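Local coordinates for uncharacterized protein TP-0789 domain-containing protein (Desulfovibrio piger ATCC 29098, PDB 4Z48), which is of unknown function but, as a DUF1329 protein with a LolA-like fold, may bind lipid or lipoprotein at the bacterial cell envelope, at residues A[110-115]-A[119-124]; A[195-200]-A[222-227]; A[126-131]-A[175-180]; A[138-143]-A[170-175]. All blocks are in the same frame, centred on the assembly; numbering follows the deposited sequence.

Interaction 1: residues A[110-115]-A[119-124]; sequences KFASFM and LSNEDI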
loop_
_atom_site.group_PDB
_atom_site.type_symbol
_atom_site.label_atom_id
_atom_site.label_comp_id
_atom_site.label_asym_id
_atom_site.label_seq_id
_atom_site.Cartn_x
_atom_site.Cartn_y
_atom_site.Cartn_z
ATOM N N LYS A 110 2.268 10.337 -9.246
ATOM C CA LYS A 110 2.159 9.113 -8.437
ATOM C C LYS A 110 3.441 8.856 -7.605
ATOM O O LYS A 110 3.373 8.134 -6.616
ATOM C CB LYS A 110 1.919 7.875 -9.344
ATOM C CG LYS A 110 0.641 7.881 -10.157
ATOM C CD LYS A 110 -0.625 7.607 -9.355
ATOM C CE LYS A 110 -1.697 7.243 -10.346
ATOM N NZ LYS A 110 -3.003 7.062 -9.693
ATOM N N PHE A 111 4.602 9.408 -8.021
ATOM C CA PHE A 111 5.861 9.128 -7.328
ATOM C C PHE A 111 6.146 10.094 -6.208
ATOM O O PHE A 111 7.102 9.858 -5.468
ATOM C CB PHE A 111 7.073 9.137 -8.289
ATOM C CG PHE A 111 6.911 8.457 -9.623
ATOM C CD1 PHE A 111 6.113 7.321 -9.757
ATOM C CD2 PHE A 111 7.601 8.912 -10.736
ATOM C CE1 PHE A 111 5.935 6.723 -11.005
ATOM C CE2 PHE A 111 7.470 8.275 -11.974
ATOM C CZ PHE A 111 6.631 7.196 -12.105
ATOM N N ALA A 112 5.358 11.187 -6.110
ATOM C CA ALA A 112 5.463 12.221 -5.097
ATOM C C ALA A 112 5.030 11.703 -3.728
ATOM O O ALA A 112 4.309 10.705 -3.611
ATOM C CB ALA A 112 4.617 13.444 -5.501
ATOM N N SER A 113 5.512 12.377 -2.687
ATOM C CA SER A 113 5.207 12.076 -1.306
ATOM C C SER A 113 3.711 12.084 -1.035
ATOM O O SER A 113 3.000 12.962 -1.529
ATOM C CB SER A 113 5.883 13.092 -0.394
ATOM O OG SER A 113 5.605 12.737 0.950
ATOM N N PHE A 114 3.247 11.133 -0.217
ATOM C CA PHE A 114 1.848 11.104 0.207
ATOM C C PHE A 114 1.746 11.813 1.555
ATOM O O PHE A 114 2.248 11.287 2.526
ATOM C CB PHE A 114 1.319 9.655 0.281
ATOM C CG PHE A 114 -0.043 9.461 0.896
ATOM C CD1 PHE A 114 -1.202 9.758 0.177
ATOM C CD2 PHE A 114 -0.175 8.989 2.205
ATOM C CE1 PHE A 114 -2.464 9.536 0.738
ATOM C CE2 PHE A 114 -1.434 8.836 2.789
ATOM C CZ PHE A 114 -2.570 9.100 2.051
HETATM N N MSE A 115 1.168 13.030 1.589
HETATM C CA MSE A 115 0.906 13.792 2.842
HETATM C C MSE A 115 2.167 14.049 3.666
HETATM O O MSE A 115 2.136 14.003 4.908
HETATM C CB MSE A 115 -0.145 13.057 3.682
HETATM C CG MSE A 115 -1.466 12.879 2.947
HETATM SE SE MSE A 115 -2.295 14.579 2.701
HETATM C CE MSE A 115 -2.811 14.856 4.630
ATOM N N LEU A 119 5.716 7.504 2.517
ATOM C CA LEU A 119 4.957 6.773 1.491
ATOM C C LEU A 119 4.777 7.683 0.269
ATOM O O LEU A 119 4.581 8.891 0.456
ATOM C CB LEU A 119 3.565 6.418 2.048
ATOM C CG LEU A 119 3.393 5.249 3.002
ATOM C CD1 LEU A 119 4.017 5.528 4.367
ATOM C CD2 LEU A 119 1.918 5.038 3.270
ATOM N N SER A 120 4.816 7.129 -0.957
ATOM C CA SER A 120 4.521 7.855 -2.182
ATOM C C SER A 120 3.057 7.658 -2.513
ATOM O O SER A 120 2.454 6.744 -1.966
ATOM C CB SER A 120 5.390 7.346 -3.323
ATOM O OG SER A 120 6.757 7.664 -3.129
ATOM N N ASN A 121 2.487 8.469 -3.432
ATOM C CA ASN A 121 1.088 8.290 -3.848
ATOM C C ASN A 121 0.857 6.882 -4.454
ATOM O O ASN A 121 -0.184 6.262 -4.213
ATOM C CB ASN A 121 0.678 9.372 -4.859
ATOM C CG ASN A 121 0.647 10.745 -4.263
ATOM O OD1 ASN A 121 0.287 10.919 -3.107
ATOM N ND2 ASN A 121 1.059 11.742 -5.034
ATOM N N GLU A 122 1.852 6.350 -5.169
ATOM C CA GLU A 122 1.720 5.020 -5.770
ATOM C C GLU A 122 1.722 3.902 -4.717
ATOM O O GLU A 122 1.137 2.872 -4.977
ATOM C CB GLU A 122 2.789 4.753 -6.836
ATOM C CG GLU A 122 4.213 4.573 -6.322
ATOM C CD GLU A 122 5.174 4.087 -7.399
ATOM O OE1 GLU A 122 4.878 3.073 -8.074
ATOM O OE2 GLU A 122 6.234 4.729 -7.561
ATOM N N ASP A 123 2.312 4.132 -3.530
ATOM C CA ASP A 123 2.341 3.155 -2.442
ATOM C C ASP A 123 0.944 2.903 -1.844
ATOM O O ASP A 123 0.751 1.886 -1.175
ATOM C CB ASP A 123 3.308 3.605 -1.342
ATOM C CG ASP A 123 4.760 3.673 -1.771
ATOM O OD1 ASP A 123 5.146 2.929 -2.687
ATOM O OD2 ASP A 123 5.517 4.440 -1.163
ATOM N N ILE A 124 -0.019 3.824 -2.099
ATOM C CA ILE A 124 -1.391 3.787 -1.604
ATOM C C ILE A 124 -2.301 2.879 -2.481
ATOM O O ILE A 124 -3.350 2.470 -2.014
ATOM C CB ILE A 124 -1.909 5.248 -1.478
ATOM C CG1 ILE A 124 -1.115 6.043 -0.400
ATOM C CG2 ILE A 124 -3.401 5.362 -1.264
ATOM C CD1 ILE A 124 -0.783 5.344 0.868
#
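Leu119 O accepts a hydrogen bond from Phe114 N at 2.7 Å, and Leu119 CB packs against Phe114 CB. Ser120 and Ser113 form a single backbone beta bridge. Ser120 CA lies 3.2 Å from Ala112 O as a CA-H...O contact, while its OG bonds to Gln162 and Lys191. Asn121 N also gives to Ala112 O, at 2.9 Å. Asn121 CB rests against Lys110 O. Its OD1 sits at the edge of the Phe114 ring, with amide and ring planes at 90°, and its ND2, near Ala112 CB, bonds to Ser109 O. Glu122 N donates to Lys110 O at 2.8 Å. Its extended side chain brings OE2 within 3.4 Å of Phe111 CD1. Glu122 OE2 bonds to Gln162 N, and OE1 to Thr161 OG1. Ile124 CG1 lies 3.8 Å from the Phe114 ring centroid in a CH-pi contact, and Met115 CG lies over the opposite face. Phe114 CG stands anti to the backbone N (chi1 171°), which carries the ring across to Ile124. The long loop between strands 101-104 and 133-143 thus doubles back on itself through backbone bonds. Ile124 rests on strands 60-69 and 77-82, and Lys110 and Asn121 touch Met92 of strand 91-96.

Interaction 2: residues A[195-200]-A[222-227]; sequences FSRQEK and VIDWSN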
loop_
_atom_site.group_PDB
_atom_site.type_symbol
_atom_site.label_atom_id
_atom_site.label_comp_id
_atom_site.label_asym_id
_atom_site.label_seq_id
_atom_site.Cartn_x
_atom_site.Cartn_y
_atom_site.Cartn_z
ATOM N N PHE A 195 6.914 -4.322 8.317
ATOM C CA PHE A 195 5.532 -4.668 8.591
ATOM C C PHE A 195 5.620 -5.262 10.014
ATOM O O PHE A 195 5.745 -6.465 10.203
ATOM C CB PHE A 195 5.028 -5.608 7.458
ATOM C CG PHE A 195 5.146 -5.053 6.045
ATOM C CD1 PHE A 195 6.353 -5.137 5.338
ATOM C CD2 PHE A 195 4.039 -4.522 5.391
ATOM C CE1 PHE A 195 6.471 -4.630 4.025
ATOM C CE2 PHE A 195 4.149 -4.038 4.070
ATOM C CZ PHE A 195 5.373 -4.069 3.408
ATOM N N SER A 196 5.716 -4.363 11.001
ATOM C CA SER A 196 6.058 -4.618 12.396
ATOM C C SER A 196 4.953 -5.261 13.256
ATOM O O SER A 196 5.214 -5.621 14.419
ATOM C CB SER A 196 6.546 -3.335 13.059
ATOM O OG SER A 196 5.638 -2.250 12.873
ATOM N N ARG A 197 3.740 -5.395 12.720
ATOM C CA ARG A 197 2.634 -6.020 13.446
ATOM C C ARG A 197 1.617 -6.622 12.485
ATOM O O ARG A 197 1.195 -5.977 11.532
ATOM C CB ARG A 197 1.937 -5.044 14.413
ATOM C CG ARG A 197 0.917 -5.755 15.341
ATOM C CD ARG A 197 0.244 -4.811 16.340
ATOM N NE ARG A 197 -0.400 -3.651 15.694
ATOM C CZ ARG A 197 -0.645 -2.493 16.304
ATOM N NH1 ARG A 197 -0.203 -2.280 17.534
ATOM N NH2 ARG A 197 -1.275 -1.511 15.657
ATOM N N GLN A 198 1.229 -7.879 12.763
ATOM C CA GLN A 198 0.210 -8.581 12.027
ATOM C C GLN A 198 -0.819 -9.090 13.013
ATOM O O GLN A 198 -0.486 -9.458 14.145
ATOM C CB GLN A 198 0.797 -9.715 11.122
ATOM C CG GLN A 198 1.602 -10.788 11.866
ATOM C CD GLN A 198 1.641 -12.107 11.114
ATOM O OE1 GLN A 198 1.478 -12.169 9.878
ATOM N NE2 GLN A 198 1.944 -13.179 11.828
ATOM N N GLU A 199 -2.081 -9.087 12.606
ATOM C CA GLU A 199 -3.192 -9.508 13.471
ATOM C C GLU A 199 -4.203 -10.244 12.637
ATOM O O GLU A 199 -4.417 -9.872 11.490
ATOM C CB GLU A 199 -3.864 -8.290 14.141
ATOM C CG GLU A 199 -3.071 -7.639 15.258
ATOM C CD GLU A 199 -3.776 -6.415 15.797
ATOM O OE1 GLU A 199 -4.675 -6.585 16.641
ATOM O OE2 GLU A 199 -3.485 -5.292 15.330
ATOM N N LYS A 200 -4.838 -11.265 13.206
ATOM C CA LYS A 200 -5.849 -11.999 12.458
ATOM C C LYS A 200 -7.173 -11.303 12.766
ATOM O O LYS A 200 -7.647 -11.340 13.908
ATOM C CB LYS A 200 -5.842 -13.486 12.820
ATOM C CG LYS A 200 -6.533 -14.361 11.820
ATOM C CD LYS A 200 -6.404 -15.799 12.324
ATOM C CE LYS A 200 -7.049 -16.811 11.435
ATOM N NZ LYS A 200 -6.779 -18.188 11.944
ATOM N N VAL A 222 5.833 6.105 10.859
ATOM C CA VAL A 222 5.275 4.945 11.572
ATOM C C VAL A 222 3.746 5.039 11.476
ATOM O O VAL A 222 3.186 6.056 11.836
ATOM C CB VAL A 222 5.784 4.836 13.030
ATOM C CG1 VAL A 222 5.157 3.637 13.751
ATOM C CG2 VAL A 222 7.310 4.746 13.075
ATOM N N ILE A 223 3.080 3.981 10.988
ATOM C CA ILE A 223 1.619 4.002 10.888
ATOM C C ILE A 223 1.032 2.893 11.756
ATOM O O ILE A 223 1.405 1.718 11.598
ATOM C CB ILE A 223 1.112 3.850 9.412
ATOM C CG1 ILE A 223 1.864 4.782 8.421
ATOM C CG2 ILE A 223 -0.416 4.109 9.370
ATOM C CD1 ILE A 223 1.667 4.340 6.970
ATOM N N ASP A 224 0.049 3.271 12.589
ATOM C CA ASP A 224 -0.666 2.370 13.475
ATOM C C ASP A 224 -2.095 2.300 13.076
ATOM O O ASP A 224 -2.791 3.320 13.135
ATOM C CB ASP A 224 -0.565 2.818 14.931
ATOM C CG ASP A 224 0.759 2.595 15.601
ATOM O OD1 ASP A 224 1.027 1.449 15.984
ATOM O OD2 ASP A 224 1.427 3.612 15.951
ATOM N N TRP A 225 -2.555 1.100 12.690
ATOM C CA TRP A 225 -3.951 0.881 12.356
ATOM C C TRP A 225 -4.682 0.259 13.535
ATOM O O TRP A 225 -4.155 -0.643 14.234
ATOM C CB TRP A 225 -4.146 -0.014 11.132
ATOM C CG TRP A 225 -3.830 0.616 9.806
ATOM C CD1 TRP A 225 -4.687 1.288 8.982
ATOM C CD2 TRP A 225 -2.549 0.659 9.177
ATOM N NE1 TRP A 225 -4.032 1.690 7.842
ATOM C CE2 TRP A 225 -2.707 1.348 7.949
ATOM C CE3 TRP A 225 -1.275 0.178 9.526
ATOM C CZ2 TRP A 225 -1.637 1.563 7.067
ATOM C CZ3 TRP A 225 -0.219 0.361 8.626
ATOM C CH2 TRP A 225 -0.408 1.034 7.414
ATOM N N SER A 226 -5.939 0.667 13.700
ATOM C CA SER A 226 -6.795 0.103 14.733
ATOM C C SER A 226 -8.253 0.193 14.303
ATOM O O SER A 226 -8.552 0.786 13.265
ATOM C CB SER A 226 -6.536 0.742 16.096
ATOM O OG SER A 226 -6.744 2.138 16.136
ATOM N N ASN A 227 -9.132 -0.542 15.028
ATOM C CA ASN A 227 -10.571 -0.664 14.777
ATOM C C ASN A 227 -10.834 -1.161 13.336
ATOM O O ASN A 227 -11.812 -0.744 12.689
ATOM C CB ASN A 227 -11.295 0.636 15.078
ATOM C CG ASN A 227 -11.157 1.015 16.539
ATOM O OD1 ASN A 227 -11.505 0.255 17.429
ATOM N ND2 ASN A 227 -10.565 2.146 16.811
HETATM O O HOH W 1 0.496 0.295 18.344
HETATM O O HOH W 2 -5.138 -3.157 15.409
#
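Arg197 reaches across to Asp224 and Trp225 with one guanidinium nitrogen, NH2. Its closest approach is to Trp225 O, 3.3 Å from NH2. Asp224 OD1 lies 3.8 Å from Arg197 NH2, a long salt bridge. The attraction there is electrostatic, since the oxygen is far from the plane of the guanidinium. The guanidinium and carboxylate planes are 46° apart. Two waters complete the link. One accepts from Arg197 NH1 at 2.8 Å and donates to Asp224 OD1. The other donates to Glu199 OE2 and to Trp225 O, the latter at 2.9 Å. Glu199 OE2 also forms a salt bridge to Arg197 NE, again out of the guanidinium plane. The Arg197 chain is extended at first and then bends at chi3 (55°), which turns its end across strand 204-214 to the side of Asp224 and Trp225. Thr208 OG1 bonds to Arg197 NE and Glu199 OE2, and Gln209 NE2 bonds to Asp224 OD1. Both come from strand 204-214, which lies between strands 189-201 and 219-230. The contact therefore skips over a middle strand. Arg197, Glu199 and Asp224 make a hydrated surface salt-bridge network that spans three antiparallel strands of this probably LolA-like fold.

Interaction 3: residues A[126-131]-A[175-180]; sequences NLDDVD and LLRLRA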
loop_
_atom_site.group_PDB
_atom_site.type_symbol
_atom_site.label_atom_id
_atom_site.label_comp_id
_atom_site.label_asym_id
_atom_site.label_seq_id
_atom_site.Cartn_x
_atom_site.Cartn_y
_atom_site.Cartn_z
ATOM N N ASN A 126 -3.059 -0.870 -4.856
ATOM C CA ASN A 126 -2.980 -2.325 -4.639
ATOM C C ASN A 126 -1.526 -2.787 -4.570
ATOM O O ASN A 126 -0.774 -2.640 -5.540
ATOM C CB ASN A 126 -3.736 -3.074 -5.758
ATOM C CG ASN A 126 -3.889 -4.579 -5.616
ATOM O OD1 ASN A 126 -3.426 -5.222 -4.665
ATOM N ND2 ASN A 126 -4.545 -5.188 -6.591
ATOM N N LEU A 127 -1.131 -3.314 -3.397
ATOM C CA LEU A 127 0.224 -3.811 -3.134
ATOM C C LEU A 127 0.449 -5.211 -3.760
ATOM O O LEU A 127 1.605 -5.611 -3.931
ATOM C CB LEU A 127 0.489 -3.834 -1.601
ATOM C CG LEU A 127 1.883 -4.235 -1.047
ATOM C CD1 LEU A 127 3.006 -3.398 -1.620
ATOM C CD2 LEU A 127 1.914 -4.133 0.466
ATOM N N ASP A 128 -0.637 -5.932 -4.136
ATOM C CA ASP A 128 -0.497 -7.286 -4.653
ATOM C C ASP A 128 -1.115 -7.485 -6.062
ATOM O O ASP A 128 -1.822 -8.472 -6.290
ATOM C CB ASP A 128 -1.081 -8.285 -3.633
ATOM C CG ASP A 128 -0.261 -8.394 -2.353
ATOM O OD1 ASP A 128 0.821 -9.036 -2.387
ATOM O OD2 ASP A 128 -0.693 -7.828 -1.320
ATOM N N ASP A 129 -0.795 -6.582 -7.013
ATOM C CA ASP A 129 -1.234 -6.681 -8.414
ATOM C C ASP A 129 -0.233 -7.602 -9.131
ATOM O O ASP A 129 0.711 -7.128 -9.766
ATOM C CB ASP A 129 -1.318 -5.282 -9.049
ATOM C CG ASP A 129 -2.309 -5.170 -10.197
ATOM O OD1 ASP A 129 -2.234 -5.997 -11.131
ATOM O OD2 ASP A 129 -3.130 -4.223 -10.182
ATOM N N VAL A 130 -0.414 -8.935 -8.940
ATOM C CA VAL A 130 0.459 -10.045 -9.341
ATOM C C VAL A 130 0.993 -9.914 -10.793
ATOM O O VAL A 130 2.197 -10.121 -11.018
ATOM C CB VAL A 130 -0.212 -11.433 -9.110
ATOM C CG1 VAL A 130 0.575 -12.561 -9.752
ATOM C CG2 VAL A 130 -0.380 -11.720 -7.618
ATOM N N ASP A 131 0.126 -9.559 -11.749
ATOM C CA ASP A 131 0.542 -9.528 -13.154
ATOM C C ASP A 131 1.217 -8.197 -13.577
ATOM O O ASP A 131 1.507 -8.005 -14.762
ATOM C CB ASP A 131 -0.641 -9.884 -14.070
ATOM C CG ASP A 131 -1.111 -11.332 -13.923
ATOM O OD1 ASP A 131 -0.256 -12.252 -13.969
ATOM O OD2 ASP A 131 -2.333 -11.547 -13.791
ATOM N N LEU A 175 1.773 -15.551 5.006
ATOM C CA LEU A 175 1.951 -15.050 3.623
ATOM C C LEU A 175 1.889 -13.512 3.584
ATOM O O LEU A 175 1.731 -12.916 2.519
ATOM C CB LEU A 175 0.981 -15.721 2.605
ATOM C CG LEU A 175 1.165 -17.255 2.538
ATOM C CD1 LEU A 175 0.125 -17.934 1.633
ATOM C CD2 LEU A 175 2.585 -17.611 2.098
ATOM N N LEU A 176 2.060 -12.878 4.762
ATOM C CA LEU A 176 2.148 -11.428 4.861
ATOM C C LEU A 176 3.600 -11.028 4.783
ATOM O O LEU A 176 4.437 -11.748 5.301
ATOM C CB LEU A 176 1.538 -10.909 6.186
ATOM C CG LEU A 176 0.014 -10.989 6.322
ATOM C CD1 LEU A 176 -0.424 -10.374 7.651
ATOM C CD2 LEU A 176 -0.700 -10.303 5.145
ATOM N N ARG A 177 3.895 -9.841 4.225
ATOM C CA ARG A 177 5.269 -9.325 4.223
ATOM C C ARG A 177 5.686 -9.016 5.662
ATOM O O ARG A 177 4.851 -8.542 6.442
ATOM C CB ARG A 177 5.340 -8.015 3.408
ATOM C CG ARG A 177 5.042 -8.191 1.929
ATOM C CD ARG A 177 4.765 -6.851 1.213
ATOM N NE ARG A 177 4.676 -7.114 -0.244
ATOM C CZ ARG A 177 3.572 -7.526 -0.872
ATOM N NH1 ARG A 177 2.435 -7.683 -0.203
ATOM N NH2 ARG A 177 3.594 -7.773 -2.173
ATOM N N LEU A 178 6.957 -9.266 5.995
ATOM C CA LEU A 178 7.572 -8.898 7.250
ATOM C C LEU A 178 8.461 -7.670 7.016
ATOM O O LEU A 178 8.481 -6.760 7.828
ATOM C CB LEU A 178 8.369 -10.081 7.827
ATOM C CG LEU A 178 9.200 -9.855 9.088
ATOM C CD1 LEU A 178 8.325 -9.670 10.298
ATOM C CD2 LEU A 178 10.118 -11.030 9.335
ATOM N N ARG A 179 9.124 -7.606 5.870
ATOM C CA ARG A 179 10.042 -6.544 5.525
ATOM C C ARG A 179 10.126 -6.450 4.003
ATOM O O ARG A 179 9.870 -7.445 3.290
ATOM C CB ARG A 179 11.426 -6.872 6.170
ATOM C CG ARG A 179 12.658 -6.113 5.664
ATOM C CD ARG A 179 13.921 -6.420 6.468
ATOM N NE ARG A 179 14.455 -7.765 6.200
ATOM C CZ ARG A 179 15.701 -8.156 6.468
ATOM N NH1 ARG A 179 16.571 -7.310 7.006
ATOM N NH2 ARG A 179 16.087 -9.395 6.198
ATOM N N ALA A 180 10.455 -5.262 3.495
ATOM C CA ALA A 180 10.717 -5.094 2.063
ATOM C C ALA A 180 11.683 -3.942 1.820
ATOM O O ALA A 180 11.684 -2.935 2.546
ATOM C CB ALA A 180 9.445 -4.913 1.252
#
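A buried arginine links a loop to the beta-sheet: Arg177, on strand 177-184, reaches Leu127 and Asp128 in the loop that leads to strand 133-143. The backbones stay far apart, with Leu127 CA and Arg177 CA 10.5 Å from each other, so side chains make the link. Arg177 is extended from CG to NE and meets Asp128 end-on. Arg177 NH1 and Arg177 NH2 both donate to one oxygen, Asp128 OD1, at 3.0 Å and 3.1 Å. This oxygen lies close to the guanidinium plane, but both nitrogens reach it from the same face of the carboxylate, and the two planes are 44° apart. A weak bond from Arg177 NH1 to Asp128 OD2, 3.3 Å long, adds to the salt bridge. The Leu127 side chain runs antiparallel alongside that of Arg177. Its CG is anti to the backbone N (chi1 -176°) and lies over one face of the guanidinium, 3.6 Å from Arg177 NH1. The group is thus gripped at its edge and packed on a face. Gln168 OE1 bonds to Arg177 NH2, which helps to fix the rotation of the guanidinium. Arg153 NH1 lies close to the same NH2; the nearby carboxylate probably offsets the two like charges. Asp128 is itself positioned by the loop: its N bonds to Asn126 OD1 at 2.9 Å, closing an Asx turn. Phe195 of strand 189-201 and Met19 of helix 8-20 also touch Arg177. The pairing is a salt bridge between strand 177-184 and the long loop before strand 133-143, in a protein probably of LolA-like fold.

Interaction 4: residues A[138-143]-A[170-175]; sequences QGEENV and VRKDTL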
loop_
_atom_site.group_PDB
_atom_site.type_symbol
_atom_site.label_atom_id
_atom_site.label_comp_id
_atom_site.label_asym_id
_atom_site.label_seq_id
_atom_site.Cartn_x
_atom_site.Cartn_y
_atom_site.Cartn_z
ATOM N N GLN A 138 14.155 -16.254 -4.187
ATOM C CA GLN A 138 15.589 -16.309 -3.872
ATOM C C GLN A 138 15.937 -17.309 -2.808
ATOM O O GLN A 138 17.092 -17.716 -2.704
ATOM C CB GLN A 138 16.109 -14.918 -3.464
ATOM C CG GLN A 138 16.064 -13.904 -4.603
ATOM C CD GLN A 138 17.140 -14.109 -5.651
ATOM O OE1 GLN A 138 17.584 -15.231 -5.941
ATOM N NE2 GLN A 138 17.599 -13.011 -6.213
ATOM N N GLY A 139 14.945 -17.719 -2.050
ATOM C CA GLY A 139 15.137 -18.718 -1.023
ATOM C C GLY A 139 14.374 -18.391 0.231
ATOM O O GLY A 139 13.274 -17.830 0.163
ATOM N N GLU A 140 14.951 -18.780 1.371
ATOM C CA GLU A 140 14.356 -18.619 2.694
ATOM C C GLU A 140 15.411 -18.135 3.674
ATOM O O GLU A 140 16.601 -18.378 3.480
ATOM C CB GLU A 140 13.727 -19.956 3.167
ATOM C CG GLU A 140 12.471 -20.348 2.395
ATOM C CD GLU A 140 11.855 -21.693 2.726
ATOM O OE1 GLU A 140 11.941 -22.118 3.903
ATOM O OE2 GLU A 140 11.257 -22.311 1.814
ATOM N N GLU A 141 14.971 -17.438 4.716
ATOM C CA GLU A 141 15.825 -16.860 5.752
ATOM C C GLU A 141 15.024 -16.665 7.020
ATOM O O GLU A 141 13.856 -16.267 6.954
ATOM C CB GLU A 141 16.356 -15.493 5.258
ATOM C CG GLU A 141 17.458 -14.861 6.097
ATOM C CD GLU A 141 18.011 -13.541 5.592
ATOM O OE1 GLU A 141 17.444 -12.967 4.631
ATOM O OE2 GLU A 141 19.018 -13.072 6.172
ATOM N N ASN A 142 15.653 -16.902 8.172
ATOM C CA ASN A 142 15.011 -16.653 9.462
ATOM C C ASN A 142 15.331 -15.206 9.849
ATOM O O ASN A 142 16.507 -14.863 10.023
ATOM C CB ASN A 142 15.468 -17.657 10.508
ATOM C CG ASN A 142 14.690 -17.574 11.797
ATOM O OD1 ASN A 142 14.963 -16.730 12.655
ATOM N ND2 ASN A 142 13.701 -18.447 11.953
ATOM N N VAL A 143 14.295 -14.345 9.905
ATOM C CA VAL A 143 14.432 -12.906 10.188
ATOM C C VAL A 143 13.838 -12.614 11.581
ATOM O O VAL A 143 12.614 -12.624 11.764
ATOM C CB VAL A 143 13.802 -12.030 9.062
ATOM C CG1 VAL A 143 13.999 -10.538 9.335
ATOM C CG2 VAL A 143 14.367 -12.398 7.689
ATOM N N VAL A 170 8.743 -12.589 3.095
ATOM C CA VAL A 170 7.343 -12.990 3.283
ATOM C C VAL A 170 7.219 -14.109 4.324
ATOM O O VAL A 170 7.836 -15.156 4.179
ATOM C CB VAL A 170 6.730 -13.414 1.913
ATOM C CG1 VAL A 170 5.268 -13.847 2.062
ATOM C CG2 VAL A 170 6.868 -12.297 0.868
ATOM N N ARG A 171 6.384 -13.892 5.362
ATOM C CA ARG A 171 6.163 -14.903 6.409
ATOM C C ARG A 171 5.594 -16.151 5.813
ATOM O O ARG A 171 4.613 -16.078 5.069
ATOM C CB ARG A 171 5.218 -14.388 7.491
ATOM C CG ARG A 171 5.717 -13.168 8.220
ATOM C CD ARG A 171 4.578 -12.586 9.001
ATOM N NE ARG A 171 5.011 -11.705 10.087
ATOM C CZ ARG A 171 5.230 -12.111 11.336
ATOM N NH1 ARG A 171 5.082 -13.393 11.662
ATOM N NH2 ARG A 171 5.613 -11.241 12.263
ATOM N N LYS A 172 6.241 -17.307 6.085
ATOM C CA LYS A 172 5.798 -18.585 5.538
ATOM C C LYS A 172 4.411 -18.988 6.051
ATOM O O LYS A 172 3.625 -19.564 5.303
ATOM C CB LYS A 172 6.821 -19.700 5.846
ATOM C CG LYS A 172 8.140 -19.501 5.113
ATOM C CD LYS A 172 8.682 -20.807 4.513
ATOM C CE LYS A 172 9.218 -21.793 5.515
ATOM N NZ LYS A 172 9.502 -23.093 4.849
ATOM N N ASP A 173 4.094 -18.650 7.296
ATOM C CA ASP A 173 2.838 -19.045 7.925
ATOM C C ASP A 173 1.625 -18.219 7.485
ATOM O O ASP A 173 0.568 -18.805 7.228
ATOM C CB ASP A 173 2.952 -19.034 9.466
ATOM C CG ASP A 173 3.612 -17.838 10.134
ATOM O OD1 ASP A 173 4.191 -16.986 9.412
ATOM O OD2 ASP A 173 3.596 -17.777 11.385
ATOM N N THR A 174 1.732 -16.886 7.464
ATOM C CA THR A 174 0.579 -16.047 7.135
ATOM C C THR A 174 0.609 -15.513 5.675
ATOM O O THR A 174 -0.411 -15.028 5.193
ATOM C CB THR A 174 0.517 -14.887 8.123
ATOM O OG1 THR A 174 1.636 -14.023 7.902
ATOM C CG2 THR A 174 0.458 -15.364 9.576
ATOM N N LEU A 175 1.773 -15.551 5.006
ATOM C CA LEU A 175 1.951 -15.050 3.623
ATOM C C LEU A 175 1.889 -13.512 3.584
ATOM O O LEU A 175 1.731 -12.916 2.519
ATOM C CB LEU A 175 0.981 -15.721 2.605
ATOM C CG LEU A 175 1.165 -17.255 2.538
ATOM C CD1 LEU A 175 0.125 -17.934 1.633
ATOM C CD2 LEU A 175 2.585 -17.611 2.098
#
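Glu140 and Lys172 meet through the ends of their side chains, and the close part of the contact is small. Lys172 NZ donates to Glu140 OE1 at 2.8 Å, a hydrogen bond within a salt bridge. The ammonium approaches from above the carboxylate plane, 41° out of it. Lys172 CE adds a second close approach, 3.2 Å from Glu140 OE1. Lys172 CD also packs on the carboxylate, 3.7 Å from Glu140 CD. The two side chains cross at about a right angle. Lys172 bends at chi2 and chi3 (-137° and -72°), and this lifts NZ to the carboxylate, while Glu140 runs straight beyond CG. Away from these tips the contact is loose. The backbones are well separated, with Glu140 CA 9.0 Å from Val170 CA. Glu140 is exposed and Lys172 partly so, which leaves the pair at the surface. On the protein side both side chains touch Tyr149 of strand 146-155, which runs between strands 133-143 and 163-171. Lys172 follows the end of strand 163-171, where the chain begins to turn. The pair is a surface salt bridge in an antiparallel sheet, between Glu140 on the outermost strand 133-143 and Lys172 just past strand 163-171, across strand 146-155.

Along the chain, interaction 1 comes first, and interaction 2 closes last. Interaction 4 opens and closes within the span of interaction 3, the two sharing Leu175. Interactions 1 and 3 adjoin in sequence within the loop between strands 101-104 and 133-143, with centres about 17 Å apart. The centres of interactions 3 and 4 are about 12 Å apart, and their later segments lie on or beside neighbouring strands 163-171 and 177-184. Strand 189-201 continues this order into interaction 2, where Phe195 N probably bonds to Leu178 O. Leu119 CD1 packs on Ile223 CD1, joining interaction 1 to interaction 2. Interactions 1 and 4 do not touch. Together the contacts tie the long loop and the surface to one run of antiparallel strands.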